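PDB 6NAL: thiol-activated cytolysin from Desulfobulbus propionicus, which probably forms large pores in target membranes, as do other members of the cholesterol-dependent cytolysin family to which it belongs. Local coordinates for residues T20-N25 with N81-G86; A57-A62 with A347-T352; P231-K236 with Y336-L341. All coordinates share one frame; numbering follows the deposited sequence.

Contact 1: residues T20-N25 with N81-G86; sequences TVMVFN and NDLLDG
The flat side-chain amide of Asn-81 meets segment 20-25 at its carbonyl end. OD1 receives the backbone N-H of Val-23, with Val-23 N to Asn-81 OD1 at 3.1 Å. The bond is nearly straight, 168° at the hydrogen, and the N-H arrives nearly along the C=O axis. CA of Met-22 also lies 3.5 Å from OD1 of Asn-81, and CG1 of Val-23 stands 3.8 Å from the same oxygen. CD1 of Leu-84 lies over one face of the peptide between Val-23 and Phe-24. It is 3.4 Å from Val-23 O and 3.5 Å from Phe-24 N.

Met-22 is a selenomethionine. Its chain is extended through chi2 and bends at chi3 (-87°). SE lies 3.9 Å from CD2 of Leu-83, and the two side chains cross obliquely. CB of Met-22 faces CD1 of Leu-84 at 4.2 Å. The bond from Asn-81 is flanked by apolar contacts from Leu-83 and Leu-84 of the same short, weakly bonded helix. The helix ends in a Schellman motif, with Gly-86 at positive phi as its C-prime residue.

Segment 20-25 lies in the loop between helix 2-12 and strand 37-41. Val-21 packs on Phe-340 of strand 332-340 and on Pro-231. Met-22 and Leu-83 both reach Leu-233 of strand 232-250. The ring of Phe-24 meets Phe-59 edge to face and touches Met-160 of helix 156-163. The contact therefore fills the ground between the ends of two sheets and that helix.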
loop_
_atom_site.group_PDB
_atom_site.type_symbol
_atom_site.label_atom_id
_atom_site.label_comp_id
_atom_site.label_asym_id
_atom_site.label_seq_id
_atom_site.Cartn_x
_atom_site.Cartn_y
_atom_site.Cartn_z
ATOM N N THR A 20 -29.849 -22.306 8.047
ATOM C CA THR A 20 -29.321 -22.938 6.849
ATOM C C THR A 20 -30.366 -23.315 5.805
ATOM O O THR A 20 -30.020 -23.940 4.802
ATOM C CB THR A 20 -28.536 -24.190 7.233
ATOM O OG1 THR A 20 -29.444 -25.212 7.653
ATOM C CG2 THR A 20 -27.556 -23.886 8.350
ATOM N N VAL A 21 -31.624 -22.953 5.981
ATOM C CA VAL A 21 -32.604 -23.417 5.006
ATOM C C VAL A 21 -32.584 -22.555 3.739
ATOM O O VAL A 21 -32.748 -23.065 2.629
ATOM C CB VAL A 21 -34.005 -23.494 5.653
ATOM C CG1 VAL A 21 -34.546 -22.136 5.968
ATOM C CG2 VAL A 21 -34.947 -24.194 4.736
HETATM N N MSE A 22 -32.401 -21.245 3.860
HETATM C CA MSE A 22 -31.996 -20.452 2.695
HETATM C C MSE A 22 -30.576 -19.897 2.984
HETATM O O MSE A 22 -30.228 -19.564 4.128
HETATM C CB MSE A 22 -32.977 -19.337 2.394
HETATM C CG MSE A 22 -34.424 -19.771 2.191
HETATM SE SE MSE A 22 -35.464 -18.111 1.832
HETATM C CE MSE A 22 -35.949 -17.429 3.394
ATOM N N VAL A 23 -29.746 -19.850 1.942
ATOM C CA VAL A 23 -28.358 -19.394 2.055
ATOM C C VAL A 23 -28.016 -18.522 0.856
ATOM O O VAL A 23 -28.229 -18.924 -0.292
ATOM C CB VAL A 23 -27.368 -20.571 2.120
ATOM C CG1 VAL A 23 -27.536 -21.406 0.899
ATOM C CG2 VAL A 23 -25.901 -20.054 2.203
ATOM N N PHE A 24 -27.482 -17.325 1.118
ATOM C CA PHE A 24 -26.983 -16.492 0.034
ATOM C C PHE A 24 -25.841 -17.237 -0.634
ATOM O O PHE A 24 -25.005 -17.849 0.045
ATOM C CB PHE A 24 -26.499 -15.125 0.557
ATOM C CG PHE A 24 -26.131 -14.179 -0.522
ATOM C CD1 PHE A 24 -27.096 -13.430 -1.180
ATOM C CD2 PHE A 24 -24.793 -14.050 -0.914
ATOM C CE1 PHE A 24 -26.730 -12.541 -2.215
ATOM C CE2 PHE A 24 -24.423 -13.166 -1.952
ATOM C CZ PHE A 24 -25.376 -12.416 -2.597
ATOM N N ASN A 25 -25.778 -17.175 -1.958
ATOM C CA ASN A 25 -24.591 -17.685 -2.618
ATOM C C ASN A 25 -23.886 -16.610 -3.428
ATOM O O ASN A 25 -24.436 -16.093 -4.411
ATOM C CB ASN A 25 -24.877 -18.854 -3.529
ATOM C CG ASN A 25 -23.607 -19.350 -4.188
ATOM O OD1 ASN A 25 -22.583 -19.676 -3.520
ATOM N ND2 ASN A 25 -23.631 -19.339 -5.518
ATOM N N ASN A 81 -34.234 -21.173 -1.770
ATOM C CA ASN A 81 -33.156 -20.331 -2.252
ATOM C C ASN A 81 -33.626 -19.416 -3.365
ATOM O O ASN A 81 -33.067 -18.336 -3.557
ATOM C CB ASN A 81 -31.995 -21.170 -2.724
ATOM C CG ASN A 81 -31.252 -21.744 -1.591
ATOM O OD1 ASN A 81 -30.990 -21.063 -0.594
ATOM N ND2 ASN A 81 -30.918 -23.013 -1.703
ATOM N N ASP A 82 -34.645 -19.816 -4.117
ATOM C CA ASP A 82 -35.085 -18.955 -5.214
ATOM C C ASP A 82 -35.769 -17.662 -4.726
ATOM O O ASP A 82 -35.850 -16.688 -5.491
ATOM C CB ASP A 82 -35.932 -19.820 -6.149
ATOM C CG ASP A 82 -35.114 -21.050 -6.709
ATOM O OD1 ASP A 82 -34.958 -22.072 -5.995
ATOM O OD2 ASP A 82 -34.595 -20.989 -7.846
ATOM N N LEU A 83 -36.156 -17.579 -3.449
ATOM C CA LEU A 83 -36.524 -16.291 -2.875
ATOM C C LEU A 83 -35.338 -15.295 -2.902
ATOM O O LEU A 83 -35.501 -14.129 -3.296
ATOM C CB LEU A 83 -37.069 -16.554 -1.464
ATOM C CG LEU A 83 -37.548 -15.361 -0.650
ATOM C CD1 LEU A 83 -38.631 -15.793 0.293
ATOM C CD2 LEU A 83 -36.418 -14.732 0.134
ATOM N N LEU A 84 -34.127 -15.742 -2.559
ATOM C CA LEU A 84 -32.983 -14.817 -2.558
ATOM C C LEU A 84 -32.668 -14.314 -3.961
ATOM O O LEU A 84 -32.176 -13.190 -4.117
ATOM C CB LEU A 84 -31.746 -15.491 -1.956
ATOM C CG LEU A 84 -31.999 -16.107 -0.576
ATOM C CD1 LEU A 84 -30.737 -16.706 0.006
ATOM C CD2 LEU A 84 -32.626 -15.128 0.430
ATOM N N ASP A 85 -32.936 -15.130 -4.987
ATOM C CA ASP A 85 -32.706 -14.788 -6.393
ATOM C C ASP A 85 -33.859 -14.002 -7.021
ATOM O O ASP A 85 -33.920 -13.895 -8.257
ATOM C CB ASP A 85 -32.481 -16.070 -7.239
ATOM C CG ASP A 85 -31.439 -17.052 -6.614
ATOM O OD1 ASP A 85 -30.400 -16.577 -6.091
ATOM O OD2 ASP A 85 -31.649 -18.299 -6.660
ATOM N N GLY A 86 -34.820 -13.528 -6.227
ATOM C CA GLY A 86 -35.897 -12.719 -6.786
ATOM C C GLY A 86 -37.104 -13.445 -7.340
ATOM O O GLY A 86 -37.888 -12.818 -8.087
#

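Contact 2: residues A57-A62 with A347-T352; sequences ADFDIA and AGVHGT
Asp-58 and His-350 join their side chains across two antiparallel strand ends. ND1 of His-350 gives a hydrogen bond to OD1 of Asp-58, with 2.9 Å between ND1 and OD1. OD1 lies at the ring edge, close to the ring plane, and accepts the bond almost end-on. The bond is bent, 140° at the hydrogen. The carboxylate and ring planes are 69° apart. One face of the imidazole lies against the backbone of Ala-57, whose C is 3.9 Å above the ring plane and offset toward the rim.

The backbone holds this pair in place. Ala-57 and Gly-351 form an antiparallel hydrogen-bonded pair, with Ala-57 N to Gly-351 O at 3.1 Å and Gly-351 N to Ala-57 O at 2.9 Å. Asp-58 and His-350 are the next, non-hydrogen-bonded pair. Their CB atoms start away from the partner strand, and the side chains then turn back to meet. Phe-59 N reaches Val-349 O at 2.9 Å. On the face of Ala-57, CB of Phe-59 touches CG2 of Val-349 at 4.1 Å. With CG of Phe-59 anti to N (chi1 -173°), the ring leads away from segment 347-352.

Farther out, Leu-84 of helix 81-84 packs on both Phe-59 and Val-349. Met-160 and Leu-161 of helix 156-163 also touch Phe-59. Ala-57 packs on His-398 of the second subunit.

The strands are thus tied by main-chain bonds and by a polar bridge between two exposed side chains, while Phe-59 and Val-349 meet on the face of Ala-57. The bridge requires a proton on ND1, which a neutral or a charged ring could carry. The nearby carboxylate would probably favour the charged form.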
loop_
_atom_site.group_PDB
_atom_site.type_symbol
_atom_site.label_atom_id
_atom_site.label_comp_id
_atom_site.label_asym_id
_atom_site.label_seq_id
_atom_site.Cartn_x
_atom_site.Cartn_y
_atom_site.Cartn_z
ATOM N N ALA A 57 -22.250 -9.007 4.639
ATOM C CA ALA A 57 -23.288 -8.109 5.134
ATOM C C ALA A 57 -24.651 -8.795 5.201
ATOM O O ALA A 57 -24.906 -9.788 4.518
ATOM C CB ALA A 57 -23.397 -6.862 4.254
ATOM N N ASP A 58 -25.525 -8.248 6.032
ATOM C CA ASP A 58 -26.924 -8.688 6.036
ATOM C C ASP A 58 -27.569 -8.446 4.677
ATOM O O ASP A 58 -27.498 -7.346 4.139
ATOM C CB ASP A 58 -27.682 -7.943 7.119
ATOM C CG ASP A 58 -27.248 -8.346 8.505
ATOM O OD1 ASP A 58 -26.661 -9.466 8.684
ATOM O OD2 ASP A 58 -27.490 -7.521 9.417
ATOM N N PHE A 59 -28.173 -9.484 4.099
ATOM C CA PHE A 59 -28.771 -9.377 2.771
ATOM C C PHE A 59 -30.191 -8.845 2.915
ATOM O O PHE A 59 -31.058 -9.496 3.534
ATOM C CB PHE A 59 -28.762 -10.725 2.052
ATOM C CG PHE A 59 -29.212 -10.670 0.611
ATOM C CD1 PHE A 59 -28.838 -9.630 -0.230
ATOM C CD2 PHE A 59 -30.011 -11.688 0.091
ATOM C CE1 PHE A 59 -29.263 -9.592 -1.576
ATOM C CE2 PHE A 59 -30.434 -11.671 -1.242
ATOM C CZ PHE A 59 -30.053 -10.626 -2.082
ATOM N N ASP A 60 -30.414 -7.670 2.334
ATOM C CA ASP A 60 -31.738 -7.051 2.232
ATOM C C ASP A 60 -32.510 -7.608 1.039
ATOM O O ASP A 60 -31.991 -7.653 -0.089
ATOM C CB ASP A 60 -31.607 -5.536 2.047
ATOM C CG ASP A 60 -32.019 -4.755 3.258
ATOM O OD1 ASP A 60 -32.514 -5.384 4.222
ATOM O OD2 ASP A 60 -31.844 -3.504 3.238
ATOM N N ILE A 61 -33.753 -8.018 1.268
ATOM C CA ILE A 61 -34.540 -8.676 0.228
ATOM C C ILE A 61 -35.426 -7.628 -0.431
ATOM O O ILE A 61 -36.338 -7.099 0.207
ATOM C CB ILE A 61 -35.385 -9.822 0.784
ATOM C CG1 ILE A 61 -34.598 -10.718 1.740
ATOM C CG2 ILE A 61 -35.978 -10.586 -0.356
ATOM C CD1 ILE A 61 -33.530 -11.477 1.114
ATOM N N ALA A 62 -35.149 -7.308 -1.692
ATOM C CA ALA A 62 -36.003 -6.428 -2.472
ATOM C C ALA A 62 -37.310 -7.114 -2.847
ATOM O O ALA A 62 -37.376 -8.325 -3.062
ATOM C CB ALA A 62 -35.311 -5.982 -3.754
ATOM N N ALA A 347 -36.147 -14.755 9.074
ATOM C CA ALA A 347 -35.479 -15.438 7.968
ATOM C C ALA A 347 -34.505 -14.517 7.236
ATOM O O ALA A 347 -34.108 -14.814 6.099
ATOM C CB ALA A 347 -36.487 -16.012 6.965
ATOM N N GLY A 348 -34.164 -13.377 7.835
ATOM C CA GLY A 348 -33.082 -12.571 7.297
ATOM C C GLY A 348 -31.825 -13.411 7.221
ATOM O O GLY A 348 -31.524 -14.184 8.131
ATOM N N VAL A 349 -31.112 -13.299 6.109
ATOM C CA VAL A 349 -29.848 -14.006 5.984
ATOM C C VAL A 349 -28.678 -13.034 5.898
ATOM O O VAL A 349 -28.837 -11.843 5.607
ATOM C CB VAL A 349 -29.827 -14.961 4.777
ATOM C CG1 VAL A 349 -30.728 -16.151 5.066
ATOM C CG2 VAL A 349 -30.262 -14.281 3.523
ATOM N N HIS A 350 -27.496 -13.574 6.227
ATOM C CA HIS A 350 -26.169 -13.029 5.978
ATOM C C HIS A 350 -25.721 -13.452 4.595
ATOM O O HIS A 350 -26.025 -14.560 4.144
ATOM C CB HIS A 350 -25.181 -13.597 7.006
ATOM C CG HIS A 350 -24.201 -12.611 7.551
ATOM N ND1 HIS A 350 -24.588 -11.460 8.217
ATOM C CD2 HIS A 350 -22.842 -12.622 7.568
ATOM C CE1 HIS A 350 -23.506 -10.792 8.593
ATOM N NE2 HIS A 350 -22.437 -11.476 8.216
ATOM N N GLY A 351 -24.999 -12.581 3.920
ATOM C CA GLY A 351 -24.422 -12.919 2.640
ATOM C C GLY A 351 -22.933 -12.654 2.617
ATOM O O GLY A 351 -22.434 -11.741 3.276
ATOM N N THR A 352 -22.232 -13.454 1.823
ATOM C CA THR A 352 -20.811 -13.250 1.554
ATOM C C THR A 352 -20.580 -13.380 0.062
ATOM O O THR A 352 -21.227 -14.201 -0.594
ATOM C CB THR A 352 -19.915 -14.279 2.251
ATOM O OG1 THR A 352 -19.900 -14.040 3.660
ATOM C CG2 THR A 352 -18.474 -14.233 1.689
#

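Contact 3: residues P231-K236 with Y336-L341; sequences PPLFVK and YYTVFL
Strands 232-236 and 336-340 run antiparallel, their directions 140° apart, with Phe-234 and Val-339 as the central hydrogen-bonded pair among four backbone bonds.

Leu-233 and Phe-340 lie side by side and point the same way. CD2 of Leu-233 sits over one face of the Phe-340 ring, 3.4 Å from its CD1. CG of Pro-231 approaches the ring obliquely, 3.8 Å from CE1 of Phe-340. The side chains of Phe-234 and Val-339 share one face of the sheet. CG1 of Val-339 lies between its own N and carbonyl carbon (chi1 85°), which sets it at the Phe-234 ring edge, 3.9 Å from CD2. Val-235 and Thr-338 occupy the face opposite. There Val-235 CG1 is 4.0 Å from CD2 of Tyr-336, and these two side chains cross at about a right angle. CG of Pro-232 packs on CB of Leu-341 at 4.0 Å.

In the central pair Phe-234 N is 2.8 Å from Val-339 O, and Val-339 N is 3.0 Å from Phe-234 O. Leu-341 N to Pro-232 O and Lys-236 N to Tyr-337 O close the two ends; the latter bond is more bent, 138° at the hydrogen.

On its other edge strand 232-250 is bonded to strand 76-78, through Leu-233 and Leu-77. Leu-83 of helix 81-84 packs on Tyr-336. The hydroxyl of Tyr-337 is hydrogen-bonded to OE1 of Gln-239.

The contact is mostly buried. Its polar links between the segments are the four main-chain bonds, and the side chains add apolar contact. These apolar meetings lie on both the Phe-234/Val-339 face and the Val-235/Thr-338 face, with Lys-236 and Tyr-337 at the more open end.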
loop_
_atom_site.group_PDB
_atom_site.type_symbol
_atom_site.label_atom_id
_atom_site.label_comp_id
_atom_site.label_asym_id
_atom_site.label_seq_id
_atom_site.Cartn_x
_atom_site.Cartn_y
_atom_site.Cartn_z
ATOM N N PRO A 231 -39.751 -24.916 4.646
ATOM C CA PRO A 231 -40.739 -24.485 5.665
ATOM C C PRO A 231 -41.500 -23.258 5.208
ATOM O O PRO A 231 -41.043 -22.562 4.287
ATOM C CB PRO A 231 -39.880 -24.156 6.890
ATOM C CG PRO A 231 -38.497 -23.899 6.327
ATOM C CD PRO A 231 -38.362 -24.779 5.101
ATOM N N PRO A 232 -42.674 -22.993 5.797
ATOM C CA PRO A 232 -43.475 -21.850 5.360
ATOM C C PRO A 232 -42.963 -20.578 5.992
ATOM O O PRO A 232 -42.498 -20.569 7.142
ATOM C CB PRO A 232 -44.891 -22.195 5.860
ATOM C CG PRO A 232 -44.633 -22.995 7.101
ATOM C CD PRO A 232 -43.444 -23.862 6.727
ATOM N N LEU A 233 -43.098 -19.492 5.236
ATOM C CA LEU A 233 -42.767 -18.165 5.736
ATOM C C LEU A 233 -43.953 -17.213 5.683
ATOM O O LEU A 233 -44.911 -17.405 4.932
ATOM C CB LEU A 233 -41.636 -17.536 4.928
ATOM C CG LEU A 233 -40.374 -18.327 4.725
ATOM C CD1 LEU A 233 -39.648 -17.793 3.504
ATOM C CD2 LEU A 233 -39.513 -18.249 5.931
ATOM N N PHE A 234 -43.828 -16.142 6.469
ATOM C CA PHE A 234 -44.856 -15.129 6.659
ATOM C C PHE A 234 -44.224 -13.747 6.474
ATOM O O PHE A 234 -43.327 -13.363 7.235
ATOM C CB PHE A 234 -45.448 -15.295 8.065
ATOM C CG PHE A 234 -46.440 -14.260 8.456
ATOM C CD1 PHE A 234 -47.763 -14.413 8.151
ATOM C CD2 PHE A 234 -46.063 -13.170 9.200
ATOM C CE1 PHE A 234 -48.678 -13.441 8.514
ATOM C CE2 PHE A 234 -46.983 -12.228 9.627
ATOM C CZ PHE A 234 -48.291 -12.364 9.269
ATOM N N VAL A 235 -44.701 -13.005 5.478
ATOM C CA VAL A 235 -44.258 -11.653 5.235
ATOM C C VAL A 235 -44.738 -10.770 6.370
ATOM O O VAL A 235 -45.917 -10.394 6.455
ATOM C CB VAL A 235 -44.733 -11.155 3.873
ATOM C CG1 VAL A 235 -44.199 -9.792 3.615
ATOM C CG2 VAL A 235 -44.252 -12.082 2.776
ATOM N N LYS A 236 -43.788 -10.406 7.229
ATOM C CA LYS A 236 -44.063 -9.587 8.397
ATOM C C LYS A 236 -44.091 -8.092 8.099
ATOM O O LYS A 236 -44.768 -7.331 8.807
ATOM C CB LYS A 236 -43.017 -9.835 9.470
ATOM C CG LYS A 236 -43.464 -9.349 10.809
ATOM C CD LYS A 236 -42.390 -9.570 11.865
ATOM C CE LYS A 236 -42.787 -8.906 13.177
ATOM N NZ LYS A 236 -41.737 -9.039 14.212
ATOM N N TYR A 336 -38.859 -6.236 1.825
ATOM C CA TYR A 336 -39.792 -6.974 2.655
ATOM C C TYR A 336 -38.963 -7.890 3.543
ATOM O O TYR A 336 -37.815 -8.230 3.242
ATOM C CB TYR A 336 -40.911 -7.709 1.815
ATOM C CG TYR A 336 -40.503 -8.925 1.038
ATOM C CD1 TYR A 336 -39.783 -8.805 -0.126
ATOM C CD2 TYR A 336 -40.839 -10.201 1.472
ATOM C CE1 TYR A 336 -39.334 -9.924 -0.824
ATOM C CE2 TYR A 336 -40.439 -11.330 0.753
ATOM C CZ TYR A 336 -39.692 -11.176 -0.391
ATOM O OH TYR A 336 -39.287 -12.280 -1.093
ATOM N N TYR A 337 -39.561 -8.227 4.678
ATOM C CA TYR A 337 -38.957 -9.008 5.741
ATOM C C TYR A 337 -39.890 -10.160 6.051
ATOM O O TYR A 337 -41.110 -9.963 6.191
ATOM C CB TYR A 337 -38.714 -8.152 6.988
ATOM C CG TYR A 337 -37.829 -6.968 6.629
ATOM C CD1 TYR A 337 -38.390 -5.782 6.141
ATOM C CD2 TYR A 337 -36.433 -7.056 6.705
ATOM C CE1 TYR A 337 -37.604 -4.717 5.783
ATOM C CE2 TYR A 337 -35.633 -5.983 6.342
ATOM C CZ TYR A 337 -36.229 -4.813 5.882
ATOM O OH TYR A 337 -35.452 -3.736 5.504
ATOM N N THR A 338 -39.306 -11.362 6.078
ATOM C CA THR A 338 -40.014 -12.607 6.318
ATOM C C THR A 338 -39.614 -13.141 7.678
ATOM O O THR A 338 -38.469 -12.995 8.112
ATOM C CB THR A 338 -39.698 -13.717 5.287
ATOM O OG1 THR A 338 -38.281 -13.819 5.043
ATOM C CG2 THR A 338 -40.391 -13.426 4.017
ATOM N N VAL A 339 -40.545 -13.828 8.293
ATOM C CA VAL A 339 -40.354 -14.595 9.506
ATOM C C VAL A 339 -40.855 -16.025 9.223
ATOM O O VAL A 339 -41.685 -16.242 8.332
ATOM C CB VAL A 339 -41.091 -13.815 10.618
ATOM C CG1 VAL A 339 -42.588 -14.168 10.664
ATOM C CG2 VAL A 339 -40.375 -13.931 11.941
ATOM N N PHE A 340 -40.256 -17.020 9.886
ATOM C CA PHE A 340 -40.732 -18.394 9.764
ATOM C C PHE A 340 -42.096 -18.527 10.446
ATOM O O PHE A 340 -42.323 -17.981 11.532
ATOM C CB PHE A 340 -39.728 -19.385 10.362
ATOM C CG PHE A 340 -38.498 -19.561 9.516
ATOM C CD1 PHE A 340 -38.529 -20.364 8.376
ATOM C CD2 PHE A 340 -37.320 -18.923 9.859
ATOM C CE1 PHE A 340 -37.387 -20.523 7.570
ATOM C CE2 PHE A 340 -36.174 -19.058 9.073
ATOM C CZ PHE A 340 -36.195 -19.850 7.918
ATOM N N LEU A 341 -43.025 -19.244 9.802
ATOM C CA LEU A 341 -44.386 -19.257 10.334
ATOM C C LEU A 341 -44.473 -20.091 11.599
ATOM O O LEU A 341 -45.183 -19.717 12.539
ATOM C CB LEU A 341 -45.357 -19.765 9.278
ATOM C CG LEU A 341 -46.812 -19.932 9.726
ATOM C CD1 LEU A 341 -47.424 -18.634 10.261
ATOM C CD2 LEU A 341 -47.632 -20.504 8.573
#

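In the fold
From the N terminus, the loop after helix 2-12 enters contact 1, which closes when helix 81-84 returns to it. Before that, strand 44-59 has opened contact 2, so contacts 1 and 2 cross along the chain. Contact 2 closes much later, at strand 349-372. Contact 3, between strands 232-250 and 332-340, opens and closes within that interval, in series after contact 1. Contact 3 belongs to the large antiparallel sheet and contact 2 to the mixed sheet. Contact 1 packs against both. Probable backbone hydrogen bonds, Ile-61 O with Tyr-336 N and Ala-347 N with Thr-338 O, also link contacts 2 and 3 directly.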